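Local atomic coordinates of putative GGDEF domain protein (Pseudomonas aeruginosa, PDB entry 7E6G), a protein that probably catalyses the condensation of two GTP molecules into the second messenger cyclic di-GMP, releasing two diphosphates, with magnesium as cofactor. Residues M89-D92 and L93-L97; V160-A163 and R164-S168; D249-R252 and S253-K257. All blocks are in the same frame, centred on the assembly; numbering follows the deposited sequence.

Contact 1: M89-D92 and L93-L97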
# COMPACT_ATOMS: atom_id res chain seq x y z
N MET A 89 0.64 11.58 13.87
CA MET A 89 0.43 12.81 14.43
C MET A 89 -0.95 13.00 14.87
O MET A 89 -1.19 13.60 15.81
CB MET A 89 0.61 13.68 13.32
CG MET A 89 1.19 14.95 13.61
SD MET A 89 0.43 16.07 12.53
CE MET A 89 -0.92 16.78 13.36
N MET A 90 -1.86 12.57 14.07
CA MET A 90 -3.25 12.61 14.49
C MET A 90 -3.49 11.78 15.75
O MET A 90 -4.26 12.17 16.64
CB MET A 90 -4.11 12.11 13.34
CG MET A 90 -5.52 12.01 13.68
SD MET A 90 -6.13 13.64 14.03
CE MET A 90 -7.52 13.69 12.90
N ARG A 91 -2.85 10.60 15.83
CA ARG A 91 -2.99 9.71 16.97
C ARG A 91 -2.49 10.37 18.24
O ARG A 91 -3.16 10.32 19.29
CB ARG A 91 -2.21 8.43 16.69
CG ARG A 91 -2.89 7.16 17.10
CD ARG A 91 -2.38 6.66 18.43
NE ARG A 91 -1.27 5.71 18.33
CZ ARG A 91 -1.28 4.48 18.86
NH1 ARG A 91 -0.21 3.71 18.74
NH2 ARG A 91 -2.35 4.01 19.51
N ASP A 92 -1.30 10.96 18.18
CA ASP A 92 -0.75 11.67 19.33
C ASP A 92 -1.66 12.81 19.77
O ASP A 92 -1.90 13.00 20.97
CB ASP A 92 0.64 12.19 18.99
CG ASP A 92 1.62 11.07 18.74
OD1 ASP A 92 1.36 9.94 19.19
OD2 ASP A 92 2.67 11.31 18.09
N LEU A 93 -2.21 13.57 18.81
CA LEU A 93 -3.17 14.61 19.16
C LEU A 93 -4.41 14.04 19.86
O LEU A 93 -4.88 14.61 20.85
CB LEU A 93 -3.56 15.39 17.90
CG LEU A 93 -4.45 16.60 18.16
CD1 LEU A 93 -3.61 17.85 18.09
CD2 LEU A 93 -5.58 16.69 17.14
N ASN A 94 -4.94 12.93 19.37
CA ASN A 94 -6.13 12.38 20.01
C ASN A 94 -5.81 11.87 21.41
O ASN A 94 -6.62 12.02 22.34
CB ASN A 94 -6.75 11.27 19.16
CG ASN A 94 -7.55 11.81 17.98
OD1 ASN A 94 -7.71 13.02 17.81
ND2 ASN A 94 -8.05 10.90 17.14
N LEU A 95 -4.64 11.26 21.58
CA LEU A 95 -4.24 10.75 22.89
C LEU A 95 -4.12 11.88 23.90
O LEU A 95 -4.64 11.78 25.02
CB LEU A 95 -2.92 9.99 22.77
CG LEU A 95 -2.96 8.47 22.53
CD1 LEU A 95 -4.08 8.13 21.55
CD2 LEU A 95 -1.61 7.94 22.02
N ALA A 96 -3.41 12.95 23.53
CA ALA A 96 -3.29 14.09 24.43
C ALA A 96 -4.67 14.66 24.79
O ALA A 96 -4.92 14.98 25.96
CB ALA A 96 -2.41 15.17 23.81
N LEU A 97 -5.58 14.79 23.81
CA LEU A 97 -6.88 15.39 24.10
C LEU A 97 -7.68 14.52 25.06
O LEU A 97 -8.29 15.03 26.01
CB LEU A 97 -7.68 15.64 22.82
CG LEU A 97 -7.26 16.80 21.90
CD1 LEU A 97 -7.81 16.59 20.48
CD2 LEU A 97 -7.71 18.11 22.46
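The guanidinium of R91 has L95 as its apolar neighbour, with methyl CD2 standing obliquely to the charged plane. The firmer touch lies lower in the chain, where R91 CD meets L95 CD1 at 3.8 Å. The bend at chi2 (-99°) swings CD to this leucine one turn on; the aliphatic part lies against both L95 methyls, and R91 also packs on a polar side chain of another protein. The second flat group is the amide of N94. Its OD1 lies 4.1 Å from M90 SD, and its CG sits 3.6 Å from M90 O, the N94 and M90 side chains crossing at an angle. The carboxylate of D92, by contrast, is held by a basic side chain of another protein through OD2.

All of this belongs to the long helix 27-102, which pairs with its copy in the second subunit in a manner consistent with a parallel coiled coil. M90, N94 and L97 follow a four-then-three spacing: M90 meets M90 of the second subunit, and the N94 amide is hydrogen-bonded to N94 of that subunit. An asparagine at such an interface satisfies a buried polar group with its own counterpart, whereas the flexible methionine packs in the apolar layer beside it. From a CG opposite the backbone N, the M90 chain bends at chi2 (63°), which brings SD near N94 OD1 and within 4.4 Å of L93 CD2. The helix backbone is regular, with N94 N to M90 O at 2.9 Å and A96 N to D92 O at 3.0 Å.

Contact 2: V160-A163 and R164-S168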
# COMPACT_ATOMS: atom_id res chain seq x y z
N VAL A 160 -1.41 12.22 46.15
CA VAL A 160 -0.81 11.28 45.19
C VAL A 160 -0.59 9.93 45.86
O VAL A 160 -0.89 8.88 45.29
CB VAL A 160 0.50 11.84 44.60
CG1 VAL A 160 1.30 10.74 43.93
CG2 VAL A 160 0.23 12.96 43.61
N GLU A 161 -0.07 9.94 47.08
CA GLU A 161 0.22 8.67 47.75
C GLU A 161 -1.05 7.91 48.08
O GLU A 161 -1.08 6.67 48.02
CB GLU A 161 1.04 8.94 49.00
CG GLU A 161 2.46 9.32 48.70
CD GLU A 161 3.28 8.14 48.29
OE1 GLU A 161 3.90 7.51 49.19
OE2 GLU A 161 3.30 7.83 47.07
N ILE A 162 -2.10 8.63 48.48
CA ILE A 162 -3.38 7.99 48.69
C ILE A 162 -3.85 7.33 47.40
O ILE A 162 -4.32 6.19 47.41
CB ILE A 162 -4.40 9.01 49.23
CG1 ILE A 162 -4.10 9.32 50.70
CG2 ILE A 162 -5.83 8.49 49.10
CD1 ILE A 162 -4.94 10.41 51.30
N ALA A 163 -3.69 8.03 46.27
CA ALA A 163 -4.12 7.48 44.99
C ALA A 163 -3.36 6.20 44.67
O ALA A 163 -3.95 5.19 44.28
CB ALA A 163 -3.93 8.52 43.89
N ARG A 164 -2.03 6.24 44.82
CA ARG A 164 -1.23 5.05 44.55
C ARG A 164 -1.69 3.89 45.43
O ARG A 164 -1.90 2.77 44.94
CB ARG A 164 0.26 5.34 44.79
CG ARG A 164 0.99 5.83 43.56
CD ARG A 164 2.46 6.13 43.85
NE ARG A 164 2.93 7.32 43.15
CZ ARG A 164 3.98 8.05 43.53
NH1 ARG A 164 4.66 7.71 44.63
NH2 ARG A 164 4.35 9.13 42.84
N ALA A 165 -1.88 4.17 46.72
CA ALA A 165 -2.21 3.11 47.66
C ALA A 165 -3.55 2.49 47.33
O ALA A 165 -3.69 1.26 47.35
CB ALA A 165 -2.22 3.65 49.09
N MET A 166 -4.55 3.31 47.02
CA MET A 166 -5.87 2.77 46.72
C MET A 166 -5.85 1.95 45.44
O MET A 166 -6.37 0.83 45.40
CB MET A 166 -6.92 3.88 46.65
CG MET A 166 -7.24 4.43 48.03
SD MET A 166 -8.58 5.64 48.05
CE MET A 166 -7.99 6.76 46.77
N GLU A 167 -5.20 2.47 44.39
CA GLU A 167 -5.12 1.72 43.14
C GLU A 167 -4.40 0.38 43.33
O GLU A 167 -4.71 -0.58 42.62
CB GLU A 167 -4.42 2.54 42.08
CG GLU A 167 -5.29 3.60 41.51
CD GLU A 167 -6.26 3.07 40.47
OE1 GLU A 167 -6.13 3.45 39.28
OE2 GLU A 167 -7.15 2.26 40.83
N SER A 168 -3.47 0.30 44.28
CA SER A 168 -2.75 -0.95 44.45
C SER A 168 -3.58 -2.07 45.08
O SER A 168 -3.23 -3.24 44.92
CB SER A 168 -1.50 -0.74 45.30
OG SER A 168 -0.59 -1.82 45.10
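R164 uses its guanidinium to reach back over the preceding turn, where NH1 forms a salt bridge with E161 OE2 at 2.8 Å. Carboxylate and guanidinium planes stand 78° apart, so the pair is joined through this one oxygen and not as a flat two-pronged clasp. V160 covers one face of the same guanidinium: CG1 lies 3.4 Å above the plane, offset toward its rim. That branch is placed by chi1 of 164°, which sets CG1 opposite the backbone N. Arginine suits the spot, since its charge can take the glutamate while its flat face accepts a methyl.

These residues belong to helix 152-168 of the GGDEF domain, and its buried flank faces the sheet. There I162 and M166 lie side by side, CG2 to CE at 3.6 Å, both resting on F184 of strand 183-188; I162 is also about 4 Å from the side chain of magnesium-binding V140. Small A163 allows L109 and T107 to come close. Backbone polar groups are paired in turn: R164 N with V160 O, A165 N with E161 O, M166 N with I162 O, and E167 N with A163 O at 3.0 Å. The carbonyl oxygen of A165 accepts a further hydrogen bond from S206 OG.

Contact 3: D249-R252 and S253-K257. With G2P (phosphomethylphosphonic acid guanylate ester), chain H.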
# COMPACT_ATOMS: atom_id res chain seq x y z
N ASP A 249 -22.74 10.29 57.19
CA ASP A 249 -22.92 9.59 58.46
C ASP A 249 -21.58 9.12 59.04
O ASP A 249 -21.36 9.20 60.25
CB ASP A 249 -23.86 8.40 58.28
CG ASP A 249 -25.27 8.84 57.95
OD1 ASP A 249 -25.67 9.96 58.36
OD2 ASP A 249 -25.97 8.05 57.26
N ALA A 250 -20.70 8.61 58.19
CA ALA A 250 -19.35 8.30 58.64
C ALA A 250 -18.73 9.52 59.31
O ALA A 250 -18.21 9.44 60.43
CB ALA A 250 -18.49 7.83 57.47
N LYS A 251 -18.84 10.68 58.66
CA LYS A 251 -18.17 11.87 59.17
C LYS A 251 -18.77 12.33 60.49
O LYS A 251 -18.04 12.76 61.39
CB LYS A 251 -18.22 12.99 58.14
CG LYS A 251 -16.87 13.62 57.92
CD LYS A 251 -16.25 13.12 56.63
CE LYS A 251 -15.20 14.07 56.08
NZ LYS A 251 -13.89 13.50 55.89
N ARG A 252 -20.09 12.26 60.62
CA ARG A 252 -20.75 12.69 61.85
C ARG A 252 -20.48 11.75 63.00
O ARG A 252 -20.51 12.17 64.17
CB ARG A 252 -22.25 12.81 61.61
CG ARG A 252 -22.62 13.95 60.71
CD ARG A 252 -24.12 14.01 60.55
NE ARG A 252 -24.56 15.31 60.08
CZ ARG A 252 -25.67 15.52 59.38
NH1 ARG A 252 -26.45 14.48 59.07
NH2 ARG A 252 -26.01 16.75 59.00
N SER A 253 -20.19 10.48 62.71
CA SER A 253 -20.01 9.44 63.72
C SER A 253 -18.56 9.27 64.16
O SER A 253 -18.25 8.28 64.82
CB SER A 253 -20.57 8.11 63.20
OG SER A 253 -19.62 7.39 62.44
N GLY A 254 -17.67 10.18 63.78
CA GLY A 254 -16.34 10.18 64.37
C GLY A 254 -15.11 9.94 63.51
O GLY A 254 -14.00 9.92 64.06
N ARG A 255 -15.25 9.74 62.20
CA ARG A 255 -14.09 9.66 61.31
C ARG A 255 -13.24 8.40 61.45
O ARG A 255 -13.37 7.65 62.42
CB ARG A 255 -13.22 10.91 61.48
CG ARG A 255 -14.02 12.17 61.15
CD ARG A 255 -13.19 13.45 61.20
NE ARG A 255 -13.86 14.57 60.53
CZ ARG A 255 -14.83 15.32 61.07
NH1 ARG A 255 -15.28 15.06 62.31
NH2 ARG A 255 -15.35 16.32 60.37
N ASP A 256 -12.39 8.13 60.45
CA ASP A 256 -11.80 6.80 60.25
C ASP A 256 -12.87 5.71 60.30
O ASP A 256 -12.62 4.59 60.74
CB ASP A 256 -10.70 6.51 61.27
CG ASP A 256 -9.70 5.44 60.80
OD1 ASP A 256 -9.82 4.93 59.64
OD2 ASP A 256 -8.79 5.11 61.61
N LYS A 257 -14.08 6.05 59.85
CA LYS A 257 -15.23 5.16 59.86
C LYS A 257 -15.64 4.87 58.43
O LYS A 257 -15.30 5.61 57.50
CB LYS A 257 -16.41 5.78 60.63
CG LYS A 257 -16.69 5.15 61.97
CD LYS A 257 -15.84 5.79 63.06
CE LYS A 257 -15.80 4.94 64.34
NZ LYS A 257 -17.18 4.68 64.89
PG G2P H . -13.00 16.74 57.48
O1G G2P H . -13.51 15.87 56.65
O2G G2P H . -12.20 16.19 58.34
O3G G2P H . -13.87 17.59 58.02
O3B G2P H . -12.19 17.56 56.48
PB G2P H . -11.11 18.70 56.40
O1B G2P H . -10.16 18.10 55.74
O2B G2P H . -10.75 19.25 57.56
C3A G2P H . -11.67 20.06 55.50
PA G2P H . -12.45 20.01 54.05
O1A G2P H . -13.39 20.77 54.74
O2A G2P H . -12.44 18.57 54.07
O5' G2P H . -11.22 20.71 53.61
C5' G2P H . -10.20 20.11 52.82
C4' G2P H . -9.20 21.10 52.32
O4' G2P H . -8.91 20.60 51.14
C3' G2P H . -9.86 22.29 51.90
O3' G2P H . -9.41 23.31 52.70
C2' G2P H . -9.39 22.40 50.50
O2' G2P H . -9.04 23.65 50.08
C1' G2P H . -8.24 21.56 50.53
N9 G2P H . -7.86 21.13 49.24
C8 G2P H . -8.76 20.98 48.33
N7 G2P H . -8.22 20.58 47.22
C5 G2P H . -6.98 20.46 47.41
C6 G2P H . -6.01 20.06 46.62
O6 G2P H . -6.17 19.75 45.48
N1 G2P H . -4.73 20.01 47.11
C2 G2P H . -4.52 20.37 48.38
N2 G2P H . -3.37 20.31 48.80
N3 G2P H . -5.53 20.77 49.14
C4 G2P H . -6.75 20.79 48.67
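K251 and R255 cross in the ligand-facing part of the contact, with K251 O over one face of the R255 guanidinium. Extended from CG to NE, the arginine turns its edge to the bound nucleotide: NE donates to G2P O2G at 3.2 Å and NH2 to O3G at 3.1 Å, which grips the terminal phosphate at two oxygens and limits rotation of the group. Buried K251 has NZ held by D139 and by a salt bridge to D141. Beside it A250 is buried too, its small methyl fitting closely against S224 and V259 of two strands.

The other side is looser: D249, R252, S253 and K257 are exposed, and R252 NE has just a weak hydrogen bond to T216 O of the second subunit. S253 N donates to D249 O at 3.0 Å, and S253 OG, held near the backbone by chi1 of 86°, donates to A250 O at 3.2 Å. That carbonyl also takes weak bonds from S253 N and R255 N. G254 suits the bend because at phi 117° a CB would press on the preceding carbonyl oxygen. In this glycine-containing helix C-terminus of the GGDEF active site, K251 at the helix end and R255 just beyond it line the pocket for the nucleotide's terminal phosphate.

Overall arrangement
Contacts 1 and 2 each lie within a single helix, whereas contact 3 takes in the end of helix 236-252 and the loop beyond it. Contact 1 stands apart on the long helix 27-102, its centre about 44 Å from that of contact 3, and its buried residues face a second subunit. Contacts 2 and 3 share the GGDEF domain, with centres about 21 Å apart. Contact 2 packs an apolar flank on the sheet and keeps its ion pair on the outer side; contact 3 is the most exposed, yet K251 and R255 turn inward to phosphate and the acidic site. Thus polar groups serve association between chains in 89-97, the helix surface in 160-168, and nucleotide binding in 249-257.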